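Local coordinates for protein exonuclease (Laribacter hongkongensis, PDB 3SYY) that probably digests double-stranded DNA from the 5' end toward the 3' end as a magnesium-dependent alkaline exonuclease, at residues Leu104-Thr118 with Thr145-Leu159. Sequence-based numbering, arbitrary orientation.
Sequences LVGDTGLIEIKCPNT and TGRQWCDFVSYDDRL. With MG (magnesium ion), chain B.
I111 reaches diagonally to V153 across neighbouring parallel strands, 109-114 and 149-155, in the central sheet of the PD-(D/E)XK nuclease fold; helices 118-127 and 132-145 make the crossover between them. The ladder is close-packed: V153 N donates to E112 O and K114 N to V153 O, both nearly straight. Branched side chains suit this buried face, where I111 CD1 lies 3.6 Å from V153 CG2. On the other face, C150 and F152 pack under helix 132-145. There E112 puts CG anti to its backbone N (chi1 168°), then bends, so that OE2 binds magnesium at 2.3 Å; I113 O and D102 complete the protein ligands. K114 lays CG against the F152 ring and reaches back with NZ to the same OE2, a 2.7 Å salt bridge from above the carboxylate plane; the pair matches the signature E-x-K.

Beside the turn 106-108, which joins strands 103-105 and 109-114 into a hairpin, glycine fits because G109 CA sits over the six-membered ring of W149, 3.3 Å from its centroid. R147 slides its guanidinium beneath D107 O, and its NH1 donates to G106 O. The outer edge of the turn is loose: D107 and T108 are exposed, and a water bridges G106 O and R147 NH2. At the far end R158 grips D156 side-on, while T118 OG1 donates to the syn lone pair of D156 OD2 at 2.6 Å.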
# COMPACT_ATOMS: atom_id res chain seq x y z
N LEU A 104 10.25 -13.31 -31.14
CA LEU A 104 9.82 -13.35 -32.57
C LEU A 104 9.46 -14.78 -32.92
O LEU A 104 10.24 -15.71 -32.65
CB LEU A 104 10.96 -12.90 -33.47
CG LEU A 104 11.58 -11.51 -33.26
CD1 LEU A 104 12.45 -11.12 -34.47
CD2 LEU A 104 10.53 -10.44 -32.99
N VAL A 105 8.30 -14.96 -33.51
CA VAL A 105 7.82 -16.31 -33.84
C VAL A 105 7.77 -16.42 -35.36
O VAL A 105 7.05 -15.66 -36.02
CB VAL A 105 6.42 -16.59 -33.30
CG1 VAL A 105 6.04 -18.06 -33.53
CG2 VAL A 105 6.34 -16.27 -31.79
N GLY A 106 8.48 -17.39 -35.91
CA GLY A 106 8.49 -17.58 -37.36
C GLY A 106 8.99 -16.32 -38.05
O GLY A 106 9.86 -15.62 -37.53
N ASP A 107 8.41 -16.03 -39.21
CA ASP A 107 8.77 -14.85 -40.00
C ASP A 107 7.83 -13.70 -39.69
O ASP A 107 8.21 -12.54 -39.81
CB ASP A 107 8.61 -15.16 -41.50
CG ASP A 107 9.62 -16.14 -41.99
OD1 ASP A 107 10.82 -15.95 -41.67
OD2 ASP A 107 9.22 -17.09 -42.72
N THR A 108 6.60 -14.02 -39.34
CA THR A 108 5.59 -12.97 -39.24
C THR A 108 4.89 -12.83 -37.87
O THR A 108 3.97 -12.07 -37.75
CB THR A 108 4.52 -13.15 -40.31
OG1 THR A 108 3.76 -14.31 -40.01
CG2 THR A 108 5.16 -13.28 -41.74
N GLY A 109 5.30 -13.61 -36.87
CA GLY A 109 4.54 -13.58 -35.60
C GLY A 109 5.34 -13.14 -34.40
O GLY A 109 6.50 -12.80 -34.51
N LEU A 110 4.67 -13.13 -33.22
CA LEU A 110 5.28 -12.64 -32.00
C LEU A 110 4.69 -13.49 -30.88
O LEU A 110 3.69 -14.10 -31.08
CB LEU A 110 4.81 -11.19 -31.77
CG LEU A 110 5.31 -10.13 -32.77
CD1 LEU A 110 4.64 -8.80 -32.48
CD2 LEU A 110 6.76 -9.98 -32.64
N ILE A 111 5.32 -13.47 -29.71
CA ILE A 111 4.69 -14.03 -28.51
C ILE A 111 4.79 -12.96 -27.41
O ILE A 111 5.81 -12.27 -27.33
CB ILE A 111 5.37 -15.37 -28.08
CG1 ILE A 111 4.81 -15.91 -26.76
CG2 ILE A 111 6.88 -15.23 -28.05
CD1 ILE A 111 5.28 -17.33 -26.41
N GLU A 112 3.73 -12.80 -26.63
CA GLU A 112 3.78 -11.95 -25.39
C GLU A 112 3.30 -12.92 -24.30
O GLU A 112 2.24 -13.53 -24.45
CB GLU A 112 2.79 -10.78 -25.50
CG GLU A 112 2.59 -10.04 -24.09
CD GLU A 112 3.91 -9.47 -23.56
OE1 GLU A 112 4.81 -9.17 -24.39
OE2 GLU A 112 4.10 -9.34 -22.28
N ILE A 113 4.12 -13.08 -23.27
CA ILE A 113 3.87 -14.02 -22.18
C ILE A 113 3.45 -13.29 -20.88
O ILE A 113 4.12 -12.33 -20.44
CB ILE A 113 5.16 -14.78 -21.90
CG1 ILE A 113 5.55 -15.67 -23.12
CG2 ILE A 113 5.04 -15.67 -20.60
CD1 ILE A 113 6.94 -16.25 -23.00
N LYS A 114 2.38 -13.78 -20.24
CA LYS A 114 2.08 -13.37 -18.87
C LYS A 114 2.19 -14.57 -17.94
O LYS A 114 1.73 -15.71 -18.28
CB LYS A 114 0.67 -12.76 -18.79
CG LYS A 114 0.35 -11.65 -19.79
CD LYS A 114 1.37 -10.52 -19.77
CE LYS A 114 0.95 -9.37 -20.74
NZ LYS A 114 2.10 -8.33 -20.78
N CYS A 115 2.77 -14.35 -16.75
CA CYS A 115 2.78 -15.35 -15.69
C CYS A 115 2.25 -14.71 -14.40
O CYS A 115 3.04 -14.36 -13.52
CB CYS A 115 4.19 -15.85 -15.43
SG CYS A 115 4.91 -16.81 -16.90
N PRO A 116 0.93 -14.58 -14.30
CA PRO A 116 0.33 -13.77 -13.32
C PRO A 116 -0.11 -14.57 -12.11
O PRO A 116 0.23 -15.77 -11.97
CB PRO A 116 -0.87 -13.22 -14.08
CG PRO A 116 -1.39 -14.53 -14.77
CD PRO A 116 -0.07 -15.11 -15.26
N ASN A 117 -0.90 -13.91 -11.25
CA ASN A 117 -1.52 -14.61 -10.12
C ASN A 117 -2.47 -15.66 -10.66
O ASN A 117 -3.02 -15.52 -11.75
CB ASN A 117 -2.32 -13.63 -9.26
CG ASN A 117 -1.44 -12.81 -8.33
OD1 ASN A 117 -0.26 -13.15 -8.09
ND2 ASN A 117 -2.00 -11.72 -7.80
N THR A 118 -2.73 -16.69 -9.87
CA THR A 118 -3.48 -17.84 -10.37
C THR A 118 -4.83 -17.42 -10.80
O THR A 118 -5.30 -17.83 -11.85
CB THR A 118 -3.57 -18.91 -9.28
OG1 THR A 118 -2.24 -19.33 -9.02
CG2 THR A 118 -4.39 -20.13 -9.77
N THR A 145 7.43 -3.75 -34.99
CA THR A 145 8.20 -4.78 -35.65
C THR A 145 7.75 -5.04 -37.06
O THR A 145 8.43 -5.76 -37.78
CB THR A 145 8.06 -6.17 -34.95
OG1 THR A 145 6.66 -6.45 -34.77
CG2 THR A 145 8.86 -6.21 -33.62
N GLY A 146 6.57 -4.56 -37.43
CA GLY A 146 6.00 -4.90 -38.74
C GLY A 146 5.36 -6.29 -38.78
O GLY A 146 4.97 -6.78 -39.86
N ARG A 147 5.22 -6.95 -37.63
CA ARG A 147 4.64 -8.31 -37.64
C ARG A 147 3.15 -8.34 -37.77
O ARG A 147 2.46 -7.31 -37.62
CB ARG A 147 5.10 -9.12 -36.44
CG ARG A 147 6.59 -9.22 -36.39
CD ARG A 147 7.04 -10.57 -36.89
NE ARG A 147 8.49 -10.62 -37.03
CZ ARG A 147 9.20 -11.74 -36.94
NH1 ARG A 147 8.60 -12.88 -36.64
NH2 ARG A 147 10.51 -11.71 -37.12
N GLN A 148 2.64 -9.53 -38.08
CA GLN A 148 1.27 -9.71 -38.53
C GLN A 148 0.32 -10.29 -37.45
O GLN A 148 -0.88 -10.11 -37.51
CB GLN A 148 1.26 -10.62 -39.80
CG GLN A 148 1.97 -9.98 -41.00
CD GLN A 148 1.41 -8.59 -41.36
OE1 GLN A 148 2.16 -7.62 -41.40
NE2 GLN A 148 0.10 -8.49 -41.60
N TRP A 149 0.87 -10.96 -36.44
CA TRP A 149 0.06 -11.43 -35.29
C TRP A 149 0.94 -11.63 -34.07
O TRP A 149 2.15 -11.68 -34.18
CB TRP A 149 -0.64 -12.79 -35.60
CG TRP A 149 0.31 -13.82 -36.19
CD1 TRP A 149 0.50 -14.10 -37.55
CD2 TRP A 149 1.17 -14.73 -35.49
NE1 TRP A 149 1.43 -15.11 -37.70
CE2 TRP A 149 1.83 -15.53 -36.46
CE3 TRP A 149 1.39 -14.99 -34.12
CZ2 TRP A 149 2.74 -16.52 -36.11
CZ3 TRP A 149 2.31 -15.98 -33.78
CH2 TRP A 149 2.96 -16.73 -34.77
N CYS A 150 0.30 -11.82 -32.92
CA CYS A 150 1.04 -12.08 -31.68
C CYS A 150 0.20 -13.10 -30.93
O CYS A 150 -0.99 -12.93 -30.78
CB CYS A 150 1.14 -10.82 -30.83
SG CYS A 150 2.07 -11.09 -29.27
N ASP A 151 0.85 -14.16 -30.51
CA ASP A 151 0.19 -15.18 -29.69
C ASP A 151 0.34 -14.72 -28.23
O ASP A 151 1.44 -14.52 -27.73
CB ASP A 151 0.93 -16.51 -29.87
CG ASP A 151 0.35 -17.35 -31.05
OD1 ASP A 151 -0.78 -17.05 -31.49
OD2 ASP A 151 1.06 -18.25 -31.54
N PHE A 152 -0.77 -14.53 -27.57
CA PHE A 152 -0.77 -14.12 -26.18
C PHE A 152 -0.79 -15.40 -25.34
O PHE A 152 -1.68 -16.22 -25.52
CB PHE A 152 -2.04 -13.35 -25.93
CG PHE A 152 -2.24 -12.99 -24.48
CD1 PHE A 152 -3.03 -13.80 -23.65
CD2 PHE A 152 -1.65 -11.85 -23.96
CE1 PHE A 152 -3.24 -13.44 -22.28
CE2 PHE A 152 -1.86 -11.47 -22.60
CZ PHE A 152 -2.62 -12.30 -21.75
N VAL A 153 0.22 -15.61 -24.51
CA VAL A 153 0.29 -16.82 -23.68
C VAL A 153 0.12 -16.37 -22.23
O VAL A 153 0.78 -15.41 -21.81
CB VAL A 153 1.68 -17.47 -23.83
CG1 VAL A 153 1.87 -18.67 -22.81
CG2 VAL A 153 1.87 -17.98 -25.31
N SER A 154 -0.79 -17.03 -21.50
CA SER A 154 -0.81 -16.95 -20.03
C SER A 154 -0.42 -18.33 -19.45
O SER A 154 -0.87 -19.37 -19.98
CB SER A 154 -2.19 -16.47 -19.56
OG SER A 154 -2.30 -16.33 -18.15
N TYR A 155 0.45 -18.36 -18.44
CA TYR A 155 0.96 -19.62 -17.91
C TYR A 155 1.04 -19.61 -16.39
O TYR A 155 1.61 -18.67 -15.78
CB TYR A 155 2.35 -19.87 -18.45
CG TYR A 155 3.01 -21.13 -18.00
CD1 TYR A 155 2.60 -22.38 -18.52
CD2 TYR A 155 4.09 -21.10 -17.13
CE1 TYR A 155 3.23 -23.55 -18.10
CE2 TYR A 155 4.73 -22.26 -16.72
CZ TYR A 155 4.30 -23.48 -17.22
OH TYR A 155 4.94 -24.60 -16.79
N ASP A 156 0.51 -20.67 -15.79
CA ASP A 156 0.68 -20.85 -14.34
C ASP A 156 0.88 -22.32 -14.01
O ASP A 156 -0.07 -23.10 -14.06
CB ASP A 156 -0.57 -20.32 -13.62
CG ASP A 156 -0.37 -20.27 -12.08
OD1 ASP A 156 0.63 -20.81 -11.56
OD2 ASP A 156 -1.19 -19.66 -11.43
N ASP A 157 2.09 -22.65 -13.61
CA ASP A 157 2.42 -24.01 -13.29
C ASP A 157 1.87 -24.51 -11.96
O ASP A 157 2.05 -25.69 -11.63
CB ASP A 157 3.95 -24.19 -13.33
CG ASP A 157 4.65 -23.46 -12.21
OD1 ASP A 157 5.76 -23.84 -11.90
OD2 ASP A 157 4.10 -22.53 -11.60
N ARG A 158 1.21 -23.65 -11.18
CA ARG A 158 0.66 -24.14 -9.89
C ARG A 158 -0.60 -24.96 -10.08
O ARG A 158 -1.02 -25.66 -9.16
CB ARG A 158 0.38 -22.97 -8.95
CG ARG A 158 1.68 -22.29 -8.56
CD ARG A 158 1.44 -20.90 -7.92
NE ARG A 158 1.07 -19.94 -8.94
CZ ARG A 158 1.14 -18.62 -8.79
NH1 ARG A 158 1.62 -18.11 -7.64
NH2 ARG A 158 0.79 -17.82 -9.80
N LEU A 159 -1.22 -24.83 -11.26
CA LEU A 159 -2.53 -25.39 -11.54
C LEU A 159 -2.40 -26.84 -12.06
O LEU A 159 -1.32 -27.24 -12.42
CB LEU A 159 -3.23 -24.52 -12.58
CG LEU A 159 -3.77 -23.22 -11.97
CD1 LEU A 159 -4.22 -22.31 -13.03
CD2 LEU A 159 -4.98 -23.51 -11.06
MG MG B . 5.57 -10.43 -20.88
O HOH W 1 12.41 -14.31 -36.54
O HOH W 2 4.77 -9.13 -19.10
O HOH W 3 1.74 -17.67 -13.24
O HOH W 4 1.66 -15.20 -8.87
O HOH W 5 7.77 -10.21 -20.37